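Long-range contacts in capsular polysaccharide export system protein KpsC (Thermosulfurimonas dismutans, PDB 6MGB), which probably transfers Kdo from its CMP-activated donor to build the beta-linked Kdo glycolipid on which Gram-negative capsular polysaccharides are carried: residues Val159-Gln164 and Arg241-Ser246; Lys258-Phe263 and Gly272-Gly277. One frame throughout, in Å; residues are numbered along the deposited sequence.

Interaction 1 of 2, residues Val159-Gln164 and Arg241-Ser246. With C5P (cytidine-5'-monophosphate), chain D.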
loop_
_atom_site.group_PDB
_atom_site.type_symbol
_atom_site.label_atom_id
_atom_site.label_comp_id
_atom_site.label_asym_id
_atom_site.label_seq_id
_atom_site.Cartn_x
_atom_site.Cartn_y
_atom_site.Cartn_z
ATOM N N VAL A 159 -9.334 19.413 8.709
ATOM C CA VAL A 159 -9.320 18.175 7.943
ATOM C C VAL A 159 -7.950 18.024 7.296
ATOM O O VAL A 159 -7.184 18.982 7.176
ATOM C CB VAL A 159 -10.434 18.132 6.874
ATOM C CG1 VAL A 159 -11.796 18.361 7.517
ATOM C CG2 VAL A 159 -10.183 19.162 5.778
ATOM N N LEU A 160 -7.647 16.799 6.871
ATOM C CA LEU A 160 -6.348 16.464 6.302
ATOM C C LEU A 160 -6.525 15.914 4.894
ATOM O O LEU A 160 -7.331 15.002 4.675
ATOM C CB LEU A 160 -5.612 15.438 7.169
ATOM C CG LEU A 160 -4.197 15.079 6.702
ATOM C CD1 LEU A 160 -3.280 16.292 6.766
ATOM C CD2 LEU A 160 -3.631 13.937 7.530
ATOM N N LEU A 161 -5.771 16.469 3.948
ATOM C CA LEU A 161 -5.702 15.966 2.582
ATOM C C LEU A 161 -4.360 15.271 2.385
ATOM O O LEU A 161 -3.316 15.819 2.752
ATOM C CB LEU A 161 -5.867 17.102 1.567
ATOM C CG LEU A 161 -7.283 17.620 1.286
ATOM C CD1 LEU A 161 -8.070 17.877 2.563
ATOM C CD2 LEU A 161 -7.205 18.891 0.455
ATOM N N ILE A 162 -4.394 14.071 1.813
ATOM C CA ILE A 162 -3.196 13.266 1.595
ATOM C C ILE A 162 -2.724 13.490 0.165
ATOM O O ILE A 162 -3.475 13.266 -0.791
ATOM C CB ILE A 162 -3.466 11.776 1.864
ATOM C CG1 ILE A 162 -3.915 11.575 3.316
ATOM C CG2 ILE A 162 -2.218 10.940 1.564
ATOM C CD1 ILE A 162 -4.371 10.166 3.636
ATOM N N ASP A 163 -1.478 13.931 0.016
ATOM C CA ASP A 163 -0.879 14.072 -1.302
ATOM C C ASP A 163 -0.109 12.802 -1.645
ATOM O O ASP A 163 0.277 12.026 -0.768
ATOM C CB ASP A 163 0.050 15.289 -1.354
ATOM C CG ASP A 163 0.350 15.738 -2.777
ATOM O OD1 ASP A 163 -0.393 15.344 -3.700
ATOM O OD2 ASP A 163 1.330 16.489 -2.976
ATOM N N GLN A 164 0.107 12.592 -2.941
ATOM C CA GLN A 164 0.789 11.404 -3.432
ATOM C C GLN A 164 1.896 11.818 -4.394
ATOM O O GLN A 164 2.075 13.002 -4.702
ATOM C CB GLN A 164 -0.207 10.445 -4.094
ATOM C CG GLN A 164 -1.109 9.750 -3.089
ATOM C CD GLN A 164 -2.257 9.009 -3.741
ATOM O OE1 GLN A 164 -3.419 9.389 -3.595
ATOM N NE2 GLN A 164 -1.939 7.942 -4.463
ATOM N N ARG A 241 -11.346 13.486 9.983
ATOM C CA ARG A 241 -11.774 13.302 8.603
ATOM C C ARG A 241 -10.572 13.433 7.680
ATOM O O ARG A 241 -9.855 14.439 7.730
ATOM C CB ARG A 241 -12.851 14.331 8.240
ATOM C CG ARG A 241 -13.295 14.305 6.794
ATOM C CD ARG A 241 -14.470 15.244 6.579
ATOM N NE ARG A 241 -15.715 14.702 7.118
ATOM C CZ ARG A 241 -16.864 15.368 7.169
ATOM N NH1 ARG A 241 -16.935 16.614 6.719
ATOM N NH2 ARG A 241 -17.945 14.789 7.672
ATOM N N ILE A 242 -10.361 12.424 6.836
ATOM C CA ILE A 242 -9.210 12.359 5.943
ATOM C C ILE A 242 -9.705 12.301 4.506
ATOM O O ILE A 242 -10.700 11.629 4.209
ATOM C CB ILE A 242 -8.320 11.136 6.254
ATOM C CG1 ILE A 242 -8.035 11.033 7.755
ATOM C CG2 ILE A 242 -7.019 11.207 5.471
ATOM C CD1 ILE A 242 -7.366 12.252 8.356
ATOM N N TYR A 243 -9.004 13.001 3.617
ATOM C CA TYR A 243 -9.290 12.994 2.186
ATOM C C TYR A 243 -8.119 12.370 1.441
ATOM O O TYR A 243 -6.966 12.756 1.660
ATOM C CB TYR A 243 -9.537 14.410 1.664
ATOM C CG TYR A 243 -10.853 15.022 2.088
ATOM C CD1 TYR A 243 -11.016 15.556 3.359
ATOM C CD2 TYR A 243 -11.926 15.086 1.208
ATOM C CE1 TYR A 243 -12.216 16.122 3.747
ATOM C CE2 TYR A 243 -13.127 15.650 1.587
ATOM C CZ TYR A 243 -13.267 16.167 2.855
ATOM O OH TYR A 243 -14.464 16.729 3.232
ATOM N N THR A 244 -8.414 11.414 0.559
ATOM C CA THR A 244 -7.376 10.728 -0.200
ATOM C C THR A 244 -7.931 10.286 -1.546
ATOM O O THR A 244 -9.135 10.050 -1.693
ATOM C CB THR A 244 -6.830 9.509 0.562
ATOM O OG1 THR A 244 -5.660 9.009 -0.098
ATOM C CG2 THR A 244 -7.876 8.398 0.647
ATOM N N VAL A 245 -7.038 10.178 -2.528
ATOM C CA VAL A 245 -7.381 9.612 -3.829
ATOM C C VAL A 245 -7.191 8.104 -3.750
ATOM O O VAL A 245 -8.158 7.340 -3.853
ATOM C CB VAL A 245 -6.530 10.221 -4.962
ATOM C CG1 VAL A 245 -6.810 9.508 -6.284
ATOM C CG2 VAL A 245 -6.806 11.714 -5.100
ATOM N N SER A 246 -5.937 7.663 -3.553
ATOM C CA SER A 246 -5.651 6.232 -3.529
ATOM C C SER A 246 -4.466 5.859 -2.639
ATOM O O SER A 246 -3.927 4.755 -2.790
ATOM C CB SER A 246 -5.368 5.729 -4.952
ATOM O OG SER A 246 -4.200 6.339 -5.476
HETATM O O3P C5P D . 0.441 4.773 -1.091
HETATM P P C5P D . 1.462 5.869 -0.888
HETATM O O1P C5P D . 0.812 7.211 -1.209
HETATM O O2P C5P D . 2.778 5.776 -1.633
HETATM O "O5'" C5P D . 1.780 5.872 0.670
HETATM C "C5'" C5P D . 2.745 4.996 1.232
HETATM C "C4'" C5P D . 2.945 5.295 2.696
HETATM O "O4'" C5P D . 3.681 6.538 2.830
HETATM C "C3'" C5P D . 1.670 5.526 3.494
HETATM O "O3'" C5P D . 1.079 4.318 3.941
HETATM C "C2'" C5P D . 2.136 6.426 4.632
HETATM O "O2'" C5P D . 2.745 5.670 5.669
HETATM C "C1'" C5P D . 3.207 7.271 3.940
HETATM N N1 C5P D . 2.666 8.561 3.451
HETATM C C2 C5P D . 2.901 9.823 4.222
HETATM N N3 C5P D . 2.347 11.128 3.714
HETATM C C4 C5P D . 1.584 11.175 2.470
HETATM C C5 C5P D . 1.350 9.918 1.703
HETATM C C6 C5P D . 1.905 8.615 2.211
HETATM O O2 C5P D . 3.518 9.792 5.229
HETATM N N4 C5P D . 1.044 12.439 1.979
HETATM O O HOH W 1 -4.399 10.908 -1.557
#

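Interaction 2 of 2, residues Lys258-Phe263 and Gly272-Gly277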
loop_
_atom_site.group_PDB
_atom_site.type_symbol
_atom_site.label_atom_id
_atom_site.label_comp_id
_atom_site.label_asym_id
_atom_site.label_seq_id
_atom_site.Cartn_x
_atom_site.Cartn_y
_atom_site.Cartn_z
ATOM N N LYS A 258 -10.560 6.564 11.613
ATOM C CA LYS A 258 -10.904 7.861 11.053
ATOM C C LYS A 258 -11.923 7.709 9.927
ATOM O O LYS A 258 -12.096 6.634 9.346
ATOM C CB LYS A 258 -9.651 8.562 10.527
ATOM C CG LYS A 258 -8.517 8.647 11.539
ATOM C CD LYS A 258 -8.947 9.379 12.802
ATOM C CE LYS A 258 -7.819 9.461 13.816
ATOM N NZ LYS A 258 -8.248 10.153 15.064
ATOM N N GLU A 259 -12.612 8.809 9.630
ATOM C CA GLU A 259 -13.486 8.871 8.466
ATOM C C GLU A 259 -12.636 9.148 7.233
ATOM O O GLU A 259 -11.976 10.188 7.151
ATOM C CB GLU A 259 -14.548 9.954 8.644
ATOM C CG GLU A 259 -15.502 10.088 7.466
ATOM C CD GLU A 259 -16.536 11.174 7.679
ATOM O OE1 GLU A 259 -16.190 12.219 8.267
ATOM O OE2 GLU A 259 -17.698 10.981 7.266
ATOM N N VAL A 260 -12.649 8.221 6.278
ATOM C CA VAL A 260 -11.784 8.284 5.106
ATOM C C VAL A 260 -12.660 8.496 3.880
ATOM O O VAL A 260 -13.513 7.658 3.561
ATOM C CB VAL A 260 -10.926 7.019 4.970
ATOM C CG1 VAL A 260 -10.091 7.066 3.699
ATOM C CG2 VAL A 260 -10.020 6.873 6.186
ATOM N N ILE A 261 -12.445 9.614 3.195
ATOM C CA ILE A 261 -13.201 9.970 2.001
ATOM C C ILE A 261 -12.295 9.707 0.804
ATOM O O ILE A 261 -11.284 10.391 0.614
ATOM C CB ILE A 261 -13.674 11.429 2.051
ATOM C CG1 ILE A 261 -14.410 11.688 3.372
ATOM C CG2 ILE A 261 -14.576 11.735 0.861
ATOM C CD1 ILE A 261 -14.822 13.124 3.596
ATOM N N CYS A 262 -12.654 8.705 0.003
ATOM C CA CYS A 262 -11.828 8.239 -1.104
ATOM C C CYS A 262 -12.352 8.795 -2.419
ATOM O O CYS A 262 -13.539 8.653 -2.731
ATOM C CB CYS A 262 -11.812 6.709 -1.165
ATOM S SG CYS A 262 -11.075 5.897 0.259
ATOM N N PHE A 263 -11.459 9.408 -3.195
ATOM C CA PHE A 263 -11.807 9.921 -4.513
ATOM C C PHE A 263 -11.356 9.008 -5.644
ATOM O O PHE A 263 -11.818 9.180 -6.779
ATOM C CB PHE A 263 -11.217 11.321 -4.696
ATOM C CG PHE A 263 -11.925 12.366 -3.888
ATOM C CD1 PHE A 263 -11.878 12.334 -2.503
ATOM C CD2 PHE A 263 -12.659 13.359 -4.505
ATOM C CE1 PHE A 263 -12.540 13.280 -1.753
ATOM C CE2 PHE A 263 -13.316 14.311 -3.760
ATOM C CZ PHE A 263 -13.257 14.272 -2.381
ATOM N N GLY A 272 -17.472 -0.897 2.029
ATOM C CA GLY A 272 -18.418 -0.380 2.996
ATOM C C GLY A 272 -17.804 0.388 4.147
ATOM O O GLY A 272 -18.540 0.815 5.043
ATOM N N LEU A 273 -16.486 0.584 4.149
ATOM C CA LEU A 273 -15.799 1.268 5.237
ATOM C C LEU A 273 -15.397 2.695 4.890
ATOM O O LEU A 273 -14.933 3.422 5.775
ATOM C CB LEU A 273 -14.548 0.477 5.642
ATOM C CG LEU A 273 -14.802 -0.937 6.167
ATOM C CD1 LEU A 273 -13.492 -1.683 6.351
ATOM C CD2 LEU A 273 -15.577 -0.892 7.477
ATOM N N THR A 274 -15.568 3.110 3.639
ATOM C CA THR A 274 -15.116 4.410 3.171
ATOM C C THR A 274 -16.259 5.136 2.479
ATOM O O THR A 274 -17.247 4.531 2.058
ATOM C CB THR A 274 -13.940 4.269 2.199
ATOM O OG1 THR A 274 -14.264 3.292 1.202
ATOM C CG2 THR A 274 -12.677 3.845 2.934
ATOM N N ARG A 275 -16.109 6.451 2.362
ATOM C CA ARG A 275 -17.016 7.264 1.563
ATOM C C ARG A 275 -16.422 7.361 0.165
ATOM O O ARG A 275 -15.413 8.043 -0.044
ATOM C CB ARG A 275 -17.207 8.637 2.199
ATOM C CG ARG A 275 -17.234 8.581 3.715
ATOM C CD ARG A 275 -17.924 9.781 4.324
ATOM N NE ARG A 275 -19.330 9.860 3.941
ATOM C CZ ARG A 275 -20.215 10.673 4.507
ATOM N NH1 ARG A 275 -19.845 11.482 5.491
ATOM N NH2 ARG A 275 -21.473 10.678 4.090
ATOM N N ASP A 276 -17.037 6.669 -0.789
ATOM C CA ASP A 276 -16.440 6.430 -2.095
ATOM C C ASP A 276 -17.063 7.340 -3.145
ATOM O O ASP A 276 -18.292 7.402 -3.273
ATOM C CB ASP A 276 -16.616 4.967 -2.509
ATOM C CG ASP A 276 -15.856 4.011 -1.612
ATOM O OD1 ASP A 276 -14.832 4.427 -1.033
ATOM O OD2 ASP A 276 -16.284 2.844 -1.488
ATOM N N GLY A 277 -16.210 8.043 -3.890
ATOM C CA GLY A 277 -16.627 8.761 -5.078
ATOM C C GLY A 277 -16.589 7.940 -6.342
ATOM O O GLY A 277 -17.100 8.377 -7.378
HETATM O O HOH W 2 -14.717 6.080 6.720
#

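Interaction 1 of 2, residues Val159-Gln164 and Arg241-Ser246
Tyr243 lies beside Leu161 on one face of a parallel sheet, its ring atom CD1 3.8 Å from Leu161 CD1, while the edge of the same ring reaches Val159 CB. The strands 159-162 and 241-244 are central neighbours in the Rossmann-like half of a GT-B fold that holds the CMP. Tyr243 N and O both bond to the neighbouring strand, giving to Leu160 O and receiving from Ile162 N at 2.9 Å; a weak bond from Leu160 N to Arg241 O precedes them. On the other face Ile162 CD1 lies against Ile242 CG2.

Past the strand ends, the extended Gln164 side chain spans the widening gap, with CG anti to its carbonyl carbon (chi1 -72°). Its NE2 points at Ser246 OG (3.0 Å, nearly straight at 170°) with the hydroxyl in the amide plane, and is also hydrogen-bonded to Asp168 OD2; its OE1 takes Ser246 N from 24° off the carbonyl plane. Ser246 OG also bonds Ser170 OG. A leucine here would probably leave Ser246 N and a nearby water without this acceptor, and cost Ser246 OG one partner and Asp168 its amide donor. The cytosine amino group N4 donates to Asp163 O at 2.9 Å, beside Ile162 CG2. That water sits between the strand ends, donating to Ile162 O and Gln164 OE1 and accepting from Val245 N and, at 2.7 Å, from Thr244 OG1.

Interaction 2 of 2, residues Lys258-Phe263 and Gly272-Gly277
Glu259 and Arg275 supply the charged part of this contact, a salt bridge at the outer border of the sheet in which Arg275 NH1 gives a hydrogen bond to Glu259 OE2 at 2.8 Å. The carboxylate oxygen is met nearly along its C-O axis, but it lies 22° out of the guanidinium plane, and the two flat groups are turned 21° apart. Glu259 gets there with an extended chain, whereas Arg275 bends at chi3 (63°) to fold its end back toward the acid. Arg275 is exposed and poorly ordered, so the bridge is probably not rigidly held.

The backbone bonds are those of a parallel pair at the sheet's edge. Arg275 N donates to Val260 O, Arg275 O accepts from Cys262 N at 2.8 Å, and Gly277 N closes the series on Cys262 O. Where the chains diverge at the other end, a water accepts from Val260 N and donates to Leu273 O in place of a direct bond. Within its own segment Thr274 gives a 2.6 Å hydrogen bond from OG1 to Asp276 OD1, on the syn side of the carboxylate.

Apolar contact is modest. Cys262 SG rests 3.7 Å from Thr274 CG2, the other branch of CB from that hydroxyl, and the aliphatic Arg275 CD runs alongside Ile261 CG1 on the opposite face.

Strand 275-276 is thus the last of the six, added outside strand 259-262; helix 248-255 packs Leu254 against Val260 and Thr274, while strand 241-244 flanks 259-262 on its inner side.

Overall arrangement
Interactions 1 and 2 show how one parallel sheet runs from a ligand-binding middle to a structural border. Their centres are 10 Å apart, and strands 241-244 and 259-262 are neighbours, linked by a probable hydrogen bond from Ile242 N to Glu259 O (2.8 Å). Glu259 joins both contacts through its two carboxylate oxygens, OE1 pairing with Arg241 NE at 2.8 Å while OE2 serves interaction 2. Tyr243 packs across the seam, its CZ 3.5 Å from Ile261 CD1 and its CD2 against Phe263 CE1. Interaction 1 touches the nucleotide, whereas the Val260 side chain of interaction 2 stays about 12 Å from CMP at the nearest atoms; Lys200, His202, Ser247, Gln248 and Glu252 also hydrogen-bond CMP.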